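PDB 7C4D: putative esterase, which probably hydrolyses carboxylic ester bonds, as a marine bacterial esterase with the alpha/beta hydrolase fold. Local coordinates for residues S22-I28 with Y49-I55; E88-G94 with K112-V118. All coordinates share one frame; numbering follows the deposited sequence.

Contact 1. Residues S22-I28 with Y49-I55; sequences SGEPLII and YFQVYLI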
# COMPACT_ATOMS: atom_id res chain seq x y z
N SER A 22 5.45 -23.25 2.43
CA SER A 22 5.39 -23.85 1.10
C SER A 22 4.42 -23.14 0.16
O SER A 22 3.48 -22.47 0.59
CB SER A 22 5.17 -25.35 1.16
OG SER A 22 3.87 -25.64 1.66
N GLY A 23 4.70 -23.27 -1.14
CA GLY A 23 3.97 -22.59 -2.19
C GLY A 23 4.80 -21.52 -2.90
O GLY A 23 5.92 -21.20 -2.50
N GLU A 24 4.19 -20.93 -3.94
CA GLU A 24 4.82 -19.82 -4.63
C GLU A 24 4.90 -18.61 -3.70
O GLU A 24 4.06 -18.44 -2.82
CB GLU A 24 3.99 -19.43 -5.85
CG GLU A 24 3.79 -20.57 -6.84
CD GLU A 24 2.79 -20.15 -7.91
OE1 GLU A 24 2.30 -18.99 -7.87
OE2 GLU A 24 2.52 -20.97 -8.78
N PRO A 25 5.91 -17.72 -3.85
CA PRO A 25 6.01 -16.55 -2.99
C PRO A 25 4.88 -15.61 -3.36
O PRO A 25 4.42 -15.57 -4.50
CB PRO A 25 7.33 -15.90 -3.37
CG PRO A 25 8.07 -17.04 -4.03
CD PRO A 25 7.03 -17.83 -4.79
N LEU A 26 4.43 -14.88 -2.34
CA LEU A 26 3.40 -13.88 -2.48
C LEU A 26 3.85 -12.70 -1.63
O LEU A 26 3.97 -12.82 -0.41
CB LEU A 26 2.07 -14.49 -2.02
CG LEU A 26 0.86 -13.55 -1.96
CD1 LEU A 26 0.63 -12.87 -3.28
CD2 LEU A 26 -0.40 -14.33 -1.55
N ILE A 27 4.10 -11.57 -2.29
CA ILE A 27 4.54 -10.35 -1.63
C ILE A 27 3.35 -9.42 -1.49
O ILE A 27 2.68 -9.15 -2.50
CB ILE A 27 5.72 -9.70 -2.40
CG1 ILE A 27 6.96 -10.61 -2.42
CG2 ILE A 27 6.05 -8.33 -1.82
CD1 ILE A 27 8.13 -10.12 -3.28
N ILE A 28 3.11 -8.91 -0.27
CA ILE A 28 2.03 -7.96 -0.05
C ILE A 28 2.64 -6.59 0.31
O ILE A 28 3.51 -6.52 1.17
CB ILE A 28 1.03 -8.49 1.00
CG1 ILE A 28 0.60 -9.92 0.68
CG2 ILE A 28 -0.18 -7.59 1.21
CD1 ILE A 28 -0.53 -10.45 1.62
N TYR A 49 -1.47 -21.45 1.33
CA TYR A 49 -1.25 -21.79 -0.06
C TYR A 49 0.03 -21.16 -0.61
O TYR A 49 0.52 -21.54 -1.67
CB TYR A 49 -2.47 -21.39 -0.89
CG TYR A 49 -3.76 -21.86 -0.29
CD1 TYR A 49 -4.15 -23.20 -0.35
CD2 TYR A 49 -4.58 -20.98 0.39
CE1 TYR A 49 -5.30 -23.64 0.27
CE2 TYR A 49 -5.77 -21.40 0.96
CZ TYR A 49 -6.12 -22.73 0.90
OH TYR A 49 -7.31 -23.11 1.44
N PHE A 50 0.57 -20.16 0.08
CA PHE A 50 1.67 -19.39 -0.48
C PHE A 50 2.68 -19.11 0.62
O PHE A 50 2.34 -19.28 1.79
CB PHE A 50 1.18 -18.06 -1.09
CG PHE A 50 0.18 -18.18 -2.22
CD1 PHE A 50 0.59 -18.30 -3.54
CD2 PHE A 50 -1.18 -18.11 -1.99
CE1 PHE A 50 -0.32 -18.40 -4.58
CE2 PHE A 50 -2.10 -18.16 -3.03
CZ PHE A 50 -1.68 -18.35 -4.33
N GLN A 51 3.89 -18.69 0.22
CA GLN A 51 4.89 -18.18 1.13
C GLN A 51 4.74 -16.67 1.15
O GLN A 51 5.23 -16.01 0.25
CB GLN A 51 6.29 -18.61 0.67
CG GLN A 51 6.47 -20.14 0.73
CD GLN A 51 7.90 -20.51 0.42
OE1 GLN A 51 8.81 -20.22 1.17
NE2 GLN A 51 8.10 -21.05 -0.76
N VAL A 52 3.98 -16.15 2.12
CA VAL A 52 3.58 -14.76 2.12
C VAL A 52 4.64 -13.90 2.82
O VAL A 52 5.00 -14.17 3.98
CB VAL A 52 2.22 -14.59 2.80
CG1 VAL A 52 1.75 -13.14 2.70
CG2 VAL A 52 1.16 -15.55 2.24
N TYR A 53 5.07 -12.84 2.13
CA TYR A 53 5.99 -11.84 2.67
C TYR A 53 5.25 -10.52 2.92
O TYR A 53 4.67 -9.94 1.99
CB TYR A 53 7.16 -11.60 1.72
CG TYR A 53 8.06 -12.79 1.55
CD1 TYR A 53 7.74 -13.80 0.66
CD2 TYR A 53 9.23 -12.92 2.29
CE1 TYR A 53 8.55 -14.90 0.51
CE2 TYR A 53 10.06 -14.01 2.15
CZ TYR A 53 9.72 -15.00 1.25
OH TYR A 53 10.54 -16.07 1.06
N LEU A 54 5.16 -10.13 4.19
CA LEU A 54 4.53 -8.88 4.59
C LEU A 54 5.65 -7.87 4.77
O LEU A 54 6.42 -7.94 5.74
CB LEU A 54 3.78 -9.06 5.90
CG LEU A 54 2.70 -10.15 5.97
CD1 LEU A 54 2.12 -10.18 7.36
CD2 LEU A 54 1.58 -9.86 4.99
N ILE A 55 5.75 -6.97 3.78
CA ILE A 55 6.85 -6.02 3.65
C ILE A 55 6.37 -4.68 4.21
O ILE A 55 5.20 -4.32 4.04
CB ILE A 55 7.24 -5.93 2.16
CG1 ILE A 55 8.11 -7.12 1.73
CG2 ILE A 55 7.88 -4.60 1.82
CD1 ILE A 55 9.48 -7.02 2.23
O HOH W 1 1.15 -21.48 -4.37
O HOH W 2 2.59 -4.71 3.31
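Gln51 reaches back from its strand to the carbonyl of Gly23, and its NE2 lies 2.8 Å from Gly23 O in a nearly straight bond (165° at the hydrogen). The donor sits in the plane of that carbonyl, and the carbonyl oxygen close to the plane of the glutamine amide. With CG anti to its own carbonyl carbon (chi1 -65°), the chain runs alongside Ser22 and Gly23 to this point. The same residue also binds through its backbone: Gln51 N donates to Glu24 O at 3.1 Å, and Leu26 N returns to Gln51 O at 2.9 Å. Parallel pairing then continues through Tyr53 N to Leu26 O and Ile28 N to Tyr53 O, and ends in a weak bond from Ile55 N to Ile28 O (3.5 Å), where a water bridges the carbonyls of Ile28 and Ile55.

Leu26 CD2 makes an off-centre CH-pi contact 4.3 Å from the centroid of the Phe50 ring, whose edge is met by Glu24 O. On the face carrying Leu26, Val52 and Ile28, Ile28 CD1 packs on Val52 CG1 at 3.7 Å. Helix 40-46 covers this face at Leu26 and Val52; Ile27, on the other, meets helix 71-84.

Lys18 of the next strand binds Gln51 OE1, so both ends of the amide are engaged. Replacing this glutamine with an alanine is likely to leave Gly23 O and Lys18 NZ without their amide partner and the loop before strand 25-28 freer to move. This beta-alpha-beta unit thus combines apolar packing along strands 25-28 and 51-55 with a preceding loop tied to strand 51-55 by a side-chain amide bonded at both NE2 and OE1.

Contact 2. Residues E88-G94 with K112-V118; sequences ESVNIIG and KVKKLIV. With EDO (1,2-ethanediol), chain B.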
# COMPACT_ATOMS: atom_id res chain seq x y z
N GLU A 88 12.74 -16.14 -7.58
CA GLU A 88 12.82 -16.12 -9.03
C GLU A 88 11.65 -15.33 -9.61
O GLU A 88 11.85 -14.38 -10.38
CB GLU A 88 12.87 -17.55 -9.58
CG GLU A 88 13.82 -17.70 -10.75
CD GLU A 88 15.10 -16.88 -10.62
OE1 GLU A 88 15.90 -17.17 -9.71
OE2 GLU A 88 15.27 -15.93 -11.41
N SER A 89 10.42 -15.74 -9.24
CA SER A 89 9.23 -15.10 -9.74
C SER A 89 8.14 -15.13 -8.66
O SER A 89 8.02 -16.11 -7.92
CB SER A 89 8.77 -15.70 -11.04
OG SER A 89 8.33 -17.02 -10.84
N VAL A 90 7.37 -14.04 -8.58
CA VAL A 90 6.56 -13.80 -7.41
C VAL A 90 5.16 -13.35 -7.80
O VAL A 90 4.98 -12.66 -8.81
CB VAL A 90 7.18 -12.75 -6.48
CG1 VAL A 90 8.45 -13.25 -5.85
CG2 VAL A 90 7.31 -11.36 -7.11
N ASN A 91 4.21 -13.69 -6.92
CA ASN A 91 2.91 -13.05 -6.93
C ASN A 91 3.00 -11.79 -6.08
O ASN A 91 3.71 -11.78 -5.09
CB ASN A 91 1.83 -13.97 -6.36
CG ASN A 91 1.65 -15.22 -7.19
OD1 ASN A 91 1.23 -15.14 -8.33
ND2 ASN A 91 2.06 -16.35 -6.66
N ILE A 92 2.20 -10.79 -6.41
CA ILE A 92 2.23 -9.52 -5.71
C ILE A 92 0.80 -9.03 -5.55
O ILE A 92 0.04 -9.01 -6.50
CB ILE A 92 3.08 -8.44 -6.45
CG1 ILE A 92 4.53 -8.88 -6.55
CG2 ILE A 92 2.96 -7.06 -5.77
CD1 ILE A 92 5.44 -7.90 -7.31
N ILE A 93 0.50 -8.57 -4.33
CA ILE A 93 -0.65 -7.75 -4.02
C ILE A 93 -0.16 -6.37 -3.54
O ILE A 93 0.66 -6.29 -2.63
CB ILE A 93 -1.52 -8.42 -2.93
CG1 ILE A 93 -1.95 -9.85 -3.31
CG2 ILE A 93 -2.71 -7.53 -2.58
CD1 ILE A 93 -2.49 -10.68 -2.15
N GLY A 94 -0.65 -5.30 -4.15
CA GLY A 94 -0.30 -3.94 -3.75
C GLY A 94 -1.56 -3.12 -3.56
O GLY A 94 -2.35 -3.00 -4.50
N LYS A 112 9.91 -11.21 -13.54
CA LYS A 112 9.92 -11.59 -12.14
C LYS A 112 8.50 -11.68 -11.54
O LYS A 112 8.35 -12.01 -10.36
CB LYS A 112 10.67 -10.55 -11.32
CG LYS A 112 12.00 -10.06 -11.87
CD LYS A 112 13.13 -11.07 -11.81
CE LYS A 112 13.39 -11.63 -10.43
NZ LYS A 112 14.19 -12.88 -10.48
N VAL A 113 7.46 -11.37 -12.32
CA VAL A 113 6.14 -11.37 -11.71
C VAL A 113 5.26 -12.46 -12.32
O VAL A 113 5.09 -12.50 -13.52
CB VAL A 113 5.48 -9.99 -11.84
CG1 VAL A 113 4.13 -9.95 -11.14
CG2 VAL A 113 6.39 -8.90 -11.30
N LYS A 114 4.64 -13.29 -11.48
CA LYS A 114 3.78 -14.33 -12.01
C LYS A 114 2.40 -13.74 -12.22
O LYS A 114 1.85 -13.85 -13.30
CB LYS A 114 3.67 -15.54 -11.08
CG LYS A 114 4.97 -16.23 -10.70
CD LYS A 114 4.80 -17.11 -9.48
CE LYS A 114 6.01 -17.93 -9.09
NZ LYS A 114 6.15 -19.15 -9.94
N LYS A 115 1.81 -13.13 -11.19
CA LYS A 115 0.50 -12.53 -11.34
C LYS A 115 0.44 -11.33 -10.42
O LYS A 115 1.15 -11.31 -9.41
CB LYS A 115 -0.61 -13.50 -10.92
CG LYS A 115 -0.87 -14.69 -11.83
CD LYS A 115 -2.32 -15.16 -11.73
CE LYS A 115 -2.54 -16.37 -12.61
NZ LYS A 115 -1.86 -17.54 -12.00
N LEU A 116 -0.38 -10.34 -10.77
CA LEU A 116 -0.39 -9.09 -10.04
C LEU A 116 -1.80 -8.77 -9.54
O LEU A 116 -2.76 -8.79 -10.31
CB LEU A 116 0.13 -7.99 -10.96
CG LEU A 116 -0.11 -6.55 -10.48
CD1 LEU A 116 0.53 -6.31 -9.11
CD2 LEU A 116 0.41 -5.54 -11.51
N ILE A 117 -1.91 -8.45 -8.25
CA ILE A 117 -3.20 -7.95 -7.79
C ILE A 117 -3.05 -6.50 -7.35
O ILE A 117 -2.20 -6.22 -6.51
CB ILE A 117 -3.83 -8.82 -6.67
CG1 ILE A 117 -4.19 -10.25 -7.13
CG2 ILE A 117 -5.05 -8.12 -6.12
CD1 ILE A 117 -4.60 -11.18 -5.98
N VAL A 118 -3.87 -5.59 -7.92
CA VAL A 118 -3.86 -4.18 -7.57
C VAL A 118 -5.17 -3.80 -6.87
O VAL A 118 -6.23 -3.83 -7.50
CB VAL A 118 -3.62 -3.29 -8.82
CG1 VAL A 118 -3.85 -1.83 -8.51
CG2 VAL A 118 -2.24 -3.53 -9.40
C1 EDO B . 6.99 -15.59 -14.64
O1 EDO B . 5.76 -16.31 -14.69
C2 EDO B . 7.12 -14.72 -15.83
O2 EDO B . 6.47 -13.45 -15.75
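The carboxamide of Asn91 lies against the aliphatic parts of two lysines: OD1 is 3.6 Å from Lys115 CB and 3.7 Å from Lys114 CB, while ND2 comes near Lys114 CD. With CG beside the backbone N (chi1 -63°), the side chain runs side by side with Lys115 and crosses that of Lys114. ND2 is held by Glu24 OE1 and by Pro25 O of the adjoining segment 22-28, which fixes the turn of the amide. The setting is a right-handed beta-alpha-beta crossover of the alpha/beta hydrolase sheet, with strands 90-95 and 113-119 side by side and parallel and helix 97-108 between them in the chain.

The register slips by one residue where the chain turns a corner at Lys114. Val90 lies opposite Val113 and Ile92 opposite Leu116; one residue, Asn91, separates the first pair from the second on its strand, whereas two, Lys114 and Lys115, do so on the other, as in a bulge. Lys114 N donates to Val90 O (2.8 Å), and Ile92 N to Lys115 O.

At the N-terminal end of the pair, Lys112 bends back to place NZ 2.8 Å from Glu88 O, with a longer salt bridge to the poorly ordered Glu88 carboxylate. Deeper in, the contact is hydrocarbon. Ile93 and Ile117 lie side by side, CG1 to CB at 4.0 Å, against helix 260-270; Ile92 and Val113 face helix 97-108.

Gly94 begins a Gly-X-Ser-X-Gly sequence, consistent with the nucleophile elbow of this fold; beside it Ile117 N donates to Ile92 O at 2.7 Å and Gly94 N to Ile117 O at 3.0 Å.

In the fold
Followed from the N terminus, the chain lays down strand 25-29, passes through helix 40-46 and returns as strand 51-55, where contact 1 closes its loop. Helix 71-84 then carries it across strand 25-29 to strand 90-95, on that strand's other flank. Contact 2 opens here and closes after helix 97-108, at strand 113-119. The two loops therefore follow in series, neither nested nor crossed. Their inner strands are neighbours, with probable backbone hydrogen bonds linking Ile27 to Asn91 and Ile93, so four consecutive strands of the sheet are joined. Helix 40-46 lies on one face, helices 71-84 and 97-108 on the other: crossovers sandwiching a shared sheet.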